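Local atomic coordinates of Cg10997-pa (Drosophila melanogaster, PDB entry 2YV7), a protein that might insert into membranes and form pH-dependent chloride channels, and adopts a glutathione S-transferase-like fold in its soluble form. Residues F42-E45 with Y46-L50; N127-V130 with K131-L134; L204-Y207 with M208-Y212. All coordinates share one frame; numbering follows the deposited sequence.

All three interactions are i to i+3 or i+4 contacts within single helices, and they follow one another along the chain. Interaction 1 lies in helix 41-55 of the thioredoxin-like N-terminal domain, in a segment predicted to become transmembrane; the side chain of Phe42 is about 7 Å from the bound calcium ion, which His83, Pro85, Leu95 and Asn97 surround. Interactions 2 and 3 belong to helices 128-136 and 202-212. Their centres lie 18 to 20 Å from each other and from that of interaction 1, and none touches another. Helix 173-193 links them, because side chains from all three pack against it.

Interaction 1: F42-E45 with Y46-L50; sequences FCQE and YFMDL
Tyr46 lays one face of its ring over the carbonyl oxygen of Phe42, one helical turn back, with CD2 3.4 Å from Phe42 O. The same oxygen accepts the backbone N-H of Tyr46 in a nearly straight bond. Tyr46 CG stands beside its own backbone N (chi1 -53°), a torsion that carries the ring back toward Phe42. The two aromatic side chains then run side by side and point the same way, but they do not stack: Tyr46 OH reaches the edge of the Phe42 ring, near its plane, 3.6 Å from CD1. That hydroxyl is held by a hydrogen bond to Glu101, which fixes the outer end of the ring. Glu45 crosses Tyr46 at a slant, its carboxylate plane turned 46° from the ring and its CD 3.8 Å from Tyr46 CE1. Glu45 OE2 also lies 4.4 Å from Asp49 OD2, and Glu101 is close as well, so this acidic cluster may favour protonation of one of its members. On another side of the helix Gln44 and Met48 lie side by side, Gln44 NE2 4.1 Å from Met48 SD, and NE2 of Gln44 is hydrogen-bonded to Ser220. Helix 41-55 is the crossover of the beta-alpha-beta unit between strands 22-28 and 60-66; Tyr46 packs on helix 97-107, Glu45 and Met48 on helix 173-193, and Phe47 on helix 215-220.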
loop_
_atom_site.group_PDB
_atom_site.type_symbol
_atom_site.label_atom_id
_atom_site.label_comp_id
_atom_site.label_asym_id
_atom_site.label_seq_id
_atom_site.Cartn_x
_atom_site.Cartn_y
_atom_site.Cartn_z
ATOM N N PHE A 42 -2.172 5.520 -1.025
ATOM C CA PHE A 42 -1.650 5.864 -2.378
ATOM C C PHE A 42 -0.147 5.953 -2.394
ATOM O O PHE A 42 0.491 5.366 -3.250
ATOM C CB PHE A 42 -2.282 7.137 -2.893
ATOM C CG PHE A 42 -3.709 6.964 -3.177
ATOM C CD1 PHE A 42 -4.128 6.377 -4.375
ATOM C CD2 PHE A 42 -4.645 7.275 -2.176
ATOM C CE1 PHE A 42 -5.471 6.145 -4.625
ATOM C CE2 PHE A 42 -5.994 7.035 -2.391
ATOM C CZ PHE A 42 -6.419 6.495 -3.603
ATOM N N CYS A 43 0.436 6.636 -1.410
ATOM C CA CYS A 43 1.900 6.646 -1.303
ATOM C C CYS A 43 2.411 5.222 -1.232
ATOM O O CYS A 43 3.327 4.877 -1.973
ATOM C CB CYS A 43 2.330 7.432 -0.048
ATOM S SG CYS A 43 1.918 9.199 -0.156
ATOM N N GLN A 44 1.823 4.330 -0.398
ATOM C CA GLN A 44 2.430 3.032 -0.281
ATOM C C GLN A 44 2.301 2.222 -1.593
ATOM O O GLN A 44 3.228 1.509 -2.013
ATOM C CB GLN A 44 1.875 2.259 0.967
ATOM C CG GLN A 44 2.792 1.037 1.186
ATOM C CD GLN A 44 2.391 0.042 2.276
ATOM O OE1 GLN A 44 1.473 0.280 3.037
ATOM N NE2 GLN A 44 3.137 -1.086 2.351
ATOM N N GLU A 45 1.142 2.342 -2.228
ATOM C CA GLU A 45 0.863 1.602 -3.460
ATOM C C GLU A 45 1.925 1.991 -4.545
ATOM O O GLU A 45 2.516 1.127 -5.171
ATOM C CB GLU A 45 -0.542 1.906 -3.986
ATOM C CG GLU A 45 -0.730 1.132 -5.286
ATOM C CD GLU A 45 -2.117 1.240 -5.913
ATOM O OE1 GLU A 45 -3.015 1.757 -5.282
ATOM O OE2 GLU A 45 -2.312 0.800 -7.080
ATOM N N TYR A 46 2.118 3.271 -4.734
ATOM C CA TYR A 46 3.042 3.757 -5.798
ATOM C C TYR A 46 4.511 3.565 -5.387
ATOM O O TYR A 46 5.348 3.260 -6.235
ATOM C CB TYR A 46 2.710 5.189 -6.270
ATOM C CG TYR A 46 1.264 5.357 -6.695
ATOM C CD1 TYR A 46 0.557 4.272 -7.241
ATOM C CD2 TYR A 46 0.554 6.543 -6.440
ATOM C CE1 TYR A 46 -0.799 4.369 -7.575
ATOM C CE2 TYR A 46 -0.787 6.648 -6.794
ATOM C CZ TYR A 46 -1.450 5.557 -7.350
ATOM O OH TYR A 46 -2.810 5.664 -7.657
ATOM N N PHE A 47 4.823 3.675 -4.093
ATOM C CA PHE A 47 6.144 3.305 -3.579
ATOM C C PHE A 47 6.402 1.850 -3.971
ATOM O O PHE A 47 7.432 1.492 -4.490
ATOM C CB PHE A 47 6.102 3.521 -2.044
ATOM C CG PHE A 47 7.439 3.455 -1.311
ATOM C CD1 PHE A 47 8.514 2.641 -1.746
ATOM C CD2 PHE A 47 7.580 4.151 -0.118
ATOM C CE1 PHE A 47 9.727 2.570 -1.001
ATOM C CE2 PHE A 47 8.815 4.102 0.626
ATOM C CZ PHE A 47 9.867 3.290 0.180
ATOM N N MET A 48 5.425 0.965 -3.700
ATOM C CA MET A 48 5.607 -0.439 -4.007
ATOM C C MET A 48 5.810 -0.681 -5.520
ATOM O O MET A 48 6.670 -1.467 -5.865
ATOM C CB MET A 48 4.383 -1.242 -3.512
ATOM C CG MET A 48 4.495 -1.470 -2.028
ATOM S SD MET A 48 3.223 -2.624 -1.403
ATOM C CE MET A 48 3.839 -4.163 -2.078
ATOM N N ASP A 49 4.989 -0.061 -6.380
ATOM C CA ASP A 49 5.095 -0.246 -7.853
ATOM C C ASP A 49 6.501 0.153 -8.275
ATOM O O ASP A 49 7.195 -0.607 -8.967
ATOM C CB ASP A 49 4.077 0.651 -8.562
ATOM C CG ASP A 49 2.683 0.101 -8.492
ATOM O OD1 ASP A 49 2.579 -1.122 -8.416
ATOM O OD2 ASP A 49 1.777 0.889 -8.658
ATOM N N LEU A 50 6.936 1.307 -7.785
ATOM C CA LEU A 50 8.249 1.817 -8.266
ATOM C C LEU A 50 9.439 0.979 -7.748
ATOM O O LEU A 50 10.455 0.765 -8.429
ATOM C CB LEU A 50 8.354 3.292 -7.891
ATOM C CG LEU A 50 7.436 4.211 -8.692
ATOM C CD1 LEU A 50 7.265 5.624 -7.993
ATOM C CD2 LEU A 50 7.863 4.343 -10.174
#

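Interaction 2: N127-V130 with K131-L134; sequences NLYV and KLKL
A CH-pi contact joins Lys133 to Tyr129, one turn apart, in the first turns of helix 128-136, in the all-helical part of the chain. The aliphatic chain of Lys133 crosses the ring at about a right angle. Its CG sits 4.0 Å from the ring centroid, 25° off the normal and displaced toward the rim, while CD comes within 3.5 Å of Tyr129 CE2. Beyond CG the chain bends at chi3 (-67°) and passes along the CD2-CE2 rim of the ring, not over its centre, with Lys133 NZ 3.7 Å from Tyr129 CE2. Tyr129 CG lies opposite its backbone N (chi1 -169°), and the phenol reaches out to a hydrogen bond between its OH and that of Tyr231. Leu132 meets the ring obliquely, with CD2 3.8 Å from Tyr129 CE1. Farther round the helix, Val130 CG2 approaches Leu134 CG at 4.3 Å, a looser apolar contact on the surface. The backbone is less regular at the start: Leu128 O receives only weak hydrogen bonds from Lys131 N and Leu132 N, whereas Lys133 N to Tyr129 O, 3.0 Å, is nearly straight. Leu128 is buried against helices 141-161 and 173-193 and Leu132 against the latter, while Val130, Lys133 and Leu134 lie on the surface. The arrangement, a tyrosine with one lysine methylene over a face, is part of the helical C-terminal domain of the GST fold.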
loop_
_atom_site.group_PDB
_atom_site.type_symbol
_atom_site.label_atom_id
_atom_site.label_comp_id
_atom_site.label_asym_id
_atom_site.label_seq_id
_atom_site.Cartn_x
_atom_site.Cartn_y
_atom_site.Cartn_z
ATOM N N ASN A 127 -13.399 -1.204 -3.794
ATOM C CA ASN A 127 -14.199 -0.730 -2.649
ATOM C C ASN A 127 -13.862 -1.416 -1.317
ATOM O O ASN A 127 -14.579 -1.290 -0.332
ATOM C CB ASN A 127 -15.718 -0.927 -2.929
ATOM C CG ASN A 127 -16.275 0.038 -4.003
ATOM O OD1 ASN A 127 -17.159 -0.345 -4.803
ATOM N ND2 ASN A 127 -15.783 1.265 -4.022
ATOM N N LEU A 128 -12.735 -2.102 -1.252
ATOM C CA LEU A 128 -12.343 -2.754 -0.010
ATOM C C LEU A 128 -12.085 -1.735 1.090
ATOM O O LEU A 128 -12.580 -1.832 2.240
ATOM C CB LEU A 128 -11.109 -3.644 -0.259
ATOM C CG LEU A 128 -10.493 -4.300 0.976
ATOM C CD1 LEU A 128 -11.555 -5.269 1.551
ATOM C CD2 LEU A 128 -9.194 -5.047 0.626
ATOM N N TYR A 129 -11.386 -0.678 0.728
ATOM C CA TYR A 129 -11.078 0.319 1.720
ATOM C C TYR A 129 -12.267 1.064 2.355
ATOM O O TYR A 129 -12.252 1.250 3.572
ATOM C CB TYR A 129 -10.096 1.308 1.168
ATOM C CG TYR A 129 -9.556 2.195 2.256
ATOM C CD1 TYR A 129 -8.896 1.661 3.353
ATOM C CD2 TYR A 129 -9.710 3.554 2.167
ATOM C CE1 TYR A 129 -8.386 2.524 4.339
ATOM C CE2 TYR A 129 -9.208 4.411 3.129
ATOM C CZ TYR A 129 -8.570 3.883 4.211
ATOM O OH TYR A 129 -8.072 4.765 5.174
ATOM N N VAL A 130 -13.304 1.448 1.586
ATOM C CA VAL A 130 -14.430 2.108 2.266
ATOM C C VAL A 130 -15.052 1.189 3.355
ATOM O O VAL A 130 -15.488 1.655 4.408
ATOM C CB VAL A 130 -15.484 2.628 1.268
ATOM C CG1 VAL A 130 -16.114 1.508 0.598
ATOM C CG2 VAL A 130 -16.511 3.463 1.983
ATOM N N LYS A 131 -14.994 -0.145 3.150
ATOM C CA LYS A 131 -15.502 -1.066 4.123
ATOM C C LYS A 131 -14.732 -0.967 5.441
ATOM O O LYS A 131 -15.356 -1.038 6.503
ATOM C CB LYS A 131 -15.508 -2.514 3.597
ATOM C CG LYS A 131 -16.542 -2.615 2.435
ATOM C CD LYS A 131 -16.602 -3.966 1.803
ATOM C CE LYS A 131 -17.247 -3.777 0.364
ATOM N NZ LYS A 131 -17.275 -5.065 -0.361
ATOM N N LEU A 132 -13.404 -0.825 5.353
ATOM C CA LEU A 132 -12.579 -0.610 6.562
ATOM C C LEU A 132 -12.940 0.674 7.205
ATOM O O LEU A 132 -13.238 0.729 8.395
ATOM C CB LEU A 132 -11.075 -0.688 6.231
ATOM C CG LEU A 132 -10.198 -0.287 7.448
ATOM C CD1 LEU A 132 -10.384 -1.209 8.647
ATOM C CD2 LEU A 132 -8.689 -0.149 7.074
ATOM N N LYS A 133 -12.968 1.752 6.429
ATOM C CA LYS A 133 -13.419 3.025 6.992
ATOM C C LYS A 133 -14.729 2.975 7.779
ATOM O O LYS A 133 -14.815 3.537 8.872
ATOM C CB LYS A 133 -13.501 4.099 5.874
ATOM C CG LYS A 133 -12.115 4.454 5.441
ATOM C CD LYS A 133 -12.054 5.735 4.643
ATOM C CE LYS A 133 -12.729 5.605 3.318
ATOM N NZ LYS A 133 -12.109 6.544 2.301
ATOM N N LEU A 134 -15.743 2.322 7.232
ATOM C CA LEU A 134 -17.052 2.316 7.896
ATOM C C LEU A 134 -17.022 1.524 9.200
ATOM O O LEU A 134 -17.759 1.819 10.157
ATOM C CB LEU A 134 -18.060 1.730 6.938
ATOM C CG LEU A 134 -18.383 2.576 5.700
ATOM C CD1 LEU A 134 -19.384 1.754 4.985
ATOM C CD2 LEU A 134 -18.968 3.977 6.043
#

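Interaction 3: L204-Y207 with M208-Y212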
loop_
_atom_site.group_PDB
_atom_site.type_symbol
_atom_site.label_atom_id
_atom_site.label_comp_id
_atom_site.label_asym_id
_atom_site.label_seq_id
_atom_site.Cartn_x
_atom_site.Cartn_y
_atom_site.Cartn_z
ATOM N N LEU A 204 -5.512 -16.387 2.190
ATOM C CA LEU A 204 -5.264 -14.977 2.539
ATOM C C LEU A 204 -4.101 -14.840 3.527
ATOM O O LEU A 204 -3.246 -13.960 3.389
ATOM C CB LEU A 204 -6.562 -14.316 3.034
ATOM C CG LEU A 204 -6.446 -12.769 3.186
ATOM C CD1 LEU A 204 -6.089 -12.051 1.844
ATOM C CD2 LEU A 204 -7.708 -12.180 3.838
ATOM N N TRP A 205 -4.049 -15.723 4.520
ATOM C CA TRP A 205 -2.972 -15.632 5.512
ATOM C C TRP A 205 -1.667 -15.994 4.831
ATOM O O TRP A 205 -0.639 -15.375 5.077
ATOM C CB TRP A 205 -3.300 -16.526 6.729
ATOM C CG TRP A 205 -4.100 -15.802 7.723
ATOM C CD1 TRP A 205 -5.376 -16.101 8.157
ATOM C CD2 TRP A 205 -3.703 -14.605 8.421
ATOM N NE1 TRP A 205 -5.772 -15.173 9.082
ATOM C CE2 TRP A 205 -4.781 -14.245 9.271
ATOM C CE3 TRP A 205 -2.524 -13.815 8.408
ATOM C CZ2 TRP A 205 -4.741 -13.131 10.124
ATOM C CZ3 TRP A 205 -2.468 -12.659 9.248
ATOM C CH2 TRP A 205 -3.581 -12.340 10.099
ATOM N N ARG A 206 -1.740 -16.928 3.893
ATOM C CA ARG A 206 -0.547 -17.344 3.118
ATOM C C ARG A 206 -0.084 -16.166 2.223
ATOM O O ARG A 206 1.104 -15.901 2.101
ATOM C CB ARG A 206 -0.870 -18.587 2.321
ATOM C CG ARG A 206 0.276 -19.120 1.427
ATOM C CD ARG A 206 -0.059 -20.480 0.712
ATOM N NE ARG A 206 -1.477 -20.687 0.364
ATOM C CZ ARG A 206 -2.290 -21.585 0.960
ATOM N NH1 ARG A 206 -1.831 -22.380 1.939
ATOM N NH2 ARG A 206 -3.571 -21.700 0.583
ATOM N N TYR A 207 -1.029 -15.429 1.642
ATOM C CA TYR A 207 -0.680 -14.254 0.856
ATOM C C TYR A 207 0.045 -13.204 1.749
ATOM O O TYR A 207 1.064 -12.631 1.347
ATOM C CB TYR A 207 -1.998 -13.661 0.288
ATOM C CG TYR A 207 -1.871 -12.456 -0.602
ATOM C CD1 TYR A 207 -1.455 -12.560 -1.933
ATOM C CD2 TYR A 207 -2.226 -11.205 -0.108
ATOM C CE1 TYR A 207 -1.393 -11.440 -2.792
ATOM C CE2 TYR A 207 -2.184 -10.046 -0.954
ATOM C CZ TYR A 207 -1.794 -10.170 -2.268
ATOM O OH TYR A 207 -1.796 -9.028 -3.014
ATOM N N MET A 208 -0.499 -12.941 2.952
ATOM C CA MET A 208 0.124 -11.980 3.862
ATOM C C MET A 208 1.504 -12.463 4.326
ATOM O O MET A 208 2.467 -11.667 4.441
ATOM C CB MET A 208 -0.829 -11.654 5.026
ATOM C CG MET A 208 -2.039 -10.904 4.522
ATOM S SD MET A 208 -3.108 -10.271 5.816
ATOM C CE MET A 208 -4.160 -11.664 6.119
ATOM N N TYR A 209 1.627 -13.767 4.526
ATOM C CA TYR A 209 2.904 -14.330 4.888
ATOM C C TYR A 209 3.924 -13.910 3.830
ATOM O O TYR A 209 4.978 -13.342 4.151
ATOM C CB TYR A 209 2.791 -15.831 5.003
ATOM C CG TYR A 209 4.083 -16.490 5.329
ATOM C CD1 TYR A 209 4.574 -16.471 6.636
ATOM C CD2 TYR A 209 4.809 -17.134 4.351
ATOM C CE1 TYR A 209 5.782 -17.086 6.953
ATOM C CE2 TYR A 209 5.997 -17.753 4.653
ATOM C CZ TYR A 209 6.484 -17.714 5.965
ATOM O OH TYR A 209 7.680 -18.347 6.290
ATOM N N HIS A 210 3.588 -14.125 2.577
ATOM C CA HIS A 210 4.458 -13.687 1.481
ATOM C C HIS A 210 4.653 -12.209 1.374
ATOM O O HIS A 210 5.696 -11.772 0.947
ATOM C CB HIS A 210 3.995 -14.251 0.166
ATOM C CG HIS A 210 4.069 -15.745 0.119
ATOM N ND1 HIS A 210 5.199 -16.439 0.500
ATOM C CD2 HIS A 210 3.133 -16.680 -0.186
ATOM C CE1 HIS A 210 4.968 -17.742 0.395
ATOM N NE2 HIS A 210 3.724 -17.914 -0.032
ATOM N N MET A 211 3.616 -11.425 1.699
ATOM C CA MET A 211 3.736 -9.970 1.714
ATOM C C MET A 211 4.782 -9.460 2.656
ATOM O O MET A 211 5.504 -8.493 2.341
ATOM C CB MET A 211 2.346 -9.373 2.046
ATOM C CG MET A 211 2.279 -8.238 2.893
ATOM S SD MET A 211 0.467 -7.885 2.966
ATOM C CE MET A 211 0.334 -7.780 4.720
ATOM N N TYR A 212 4.931 -10.141 3.786
ATOM C CA TYR A 212 5.921 -9.720 4.745
ATOM C C TYR A 212 7.337 -10.120 4.354
ATOM O O TYR A 212 8.277 -9.596 4.954
ATOM C CB TYR A 212 5.565 -10.269 6.105
ATOM C CG TYR A 212 4.264 -9.669 6.660
ATOM C CD1 TYR A 212 4.055 -8.232 6.720
ATOM C CD2 TYR A 212 3.241 -10.516 7.140
ATOM C CE1 TYR A 212 2.883 -7.690 7.181
ATOM C CE2 TYR A 212 2.054 -9.968 7.639
ATOM C CZ TYR A 212 1.898 -8.571 7.689
ATOM O OH TYR A 212 0.755 -8.062 8.157
#
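Met208 and Trp205 cross obliquely, and the methionine places its terminal methyl over one face of the indole. Met208 CE lies 3.7 Å from the centroid of the six-membered ring, 17° off the normal, and its closest ring atom is Trp205 CE3 at 3.5 Å. The methyl thus makes a CH-pi contact, and the sulfur, 4.7 Å from the same centroid and oblique to it, adds a longer Met-aromatic contact. Met208 runs extended through CG and SD, and then a bend at chi3 (-87°) swings CE back over the ring. The methyl also meets Leu204, whose CG is 3.9 Å away, and is thus held between the indole and the leucine. Trp205 is steadied at its other end by a hydrogen bond from NE1 to the carbonyl oxygen of Pro198.

On a different side of the helix, Arg206 and His210 lie alongside each other, pointing the same way, with the guanidinium and imidazole planes 44° apart. The aliphatic part of Arg206 meets the imidazole, Arg206 CG being 3.9 Å from His210 NE2; the guanidinium does not make the contact. His210 CD2 sits 3.2 Å from Arg206 O, the acceptor of the His210 backbone N-H. The Tyr207 ring packs on helices 141-161 and 173-193, and its hydroxyl is hydrogen-bonded to Asp175. Across the buried face the side-chain contacts are therefore dispersive, a polarisable thioether and its methyl against an indole and a leucine, while the polar ends of Trp205 and Tyr207 are satisfied by partners beyond this helix.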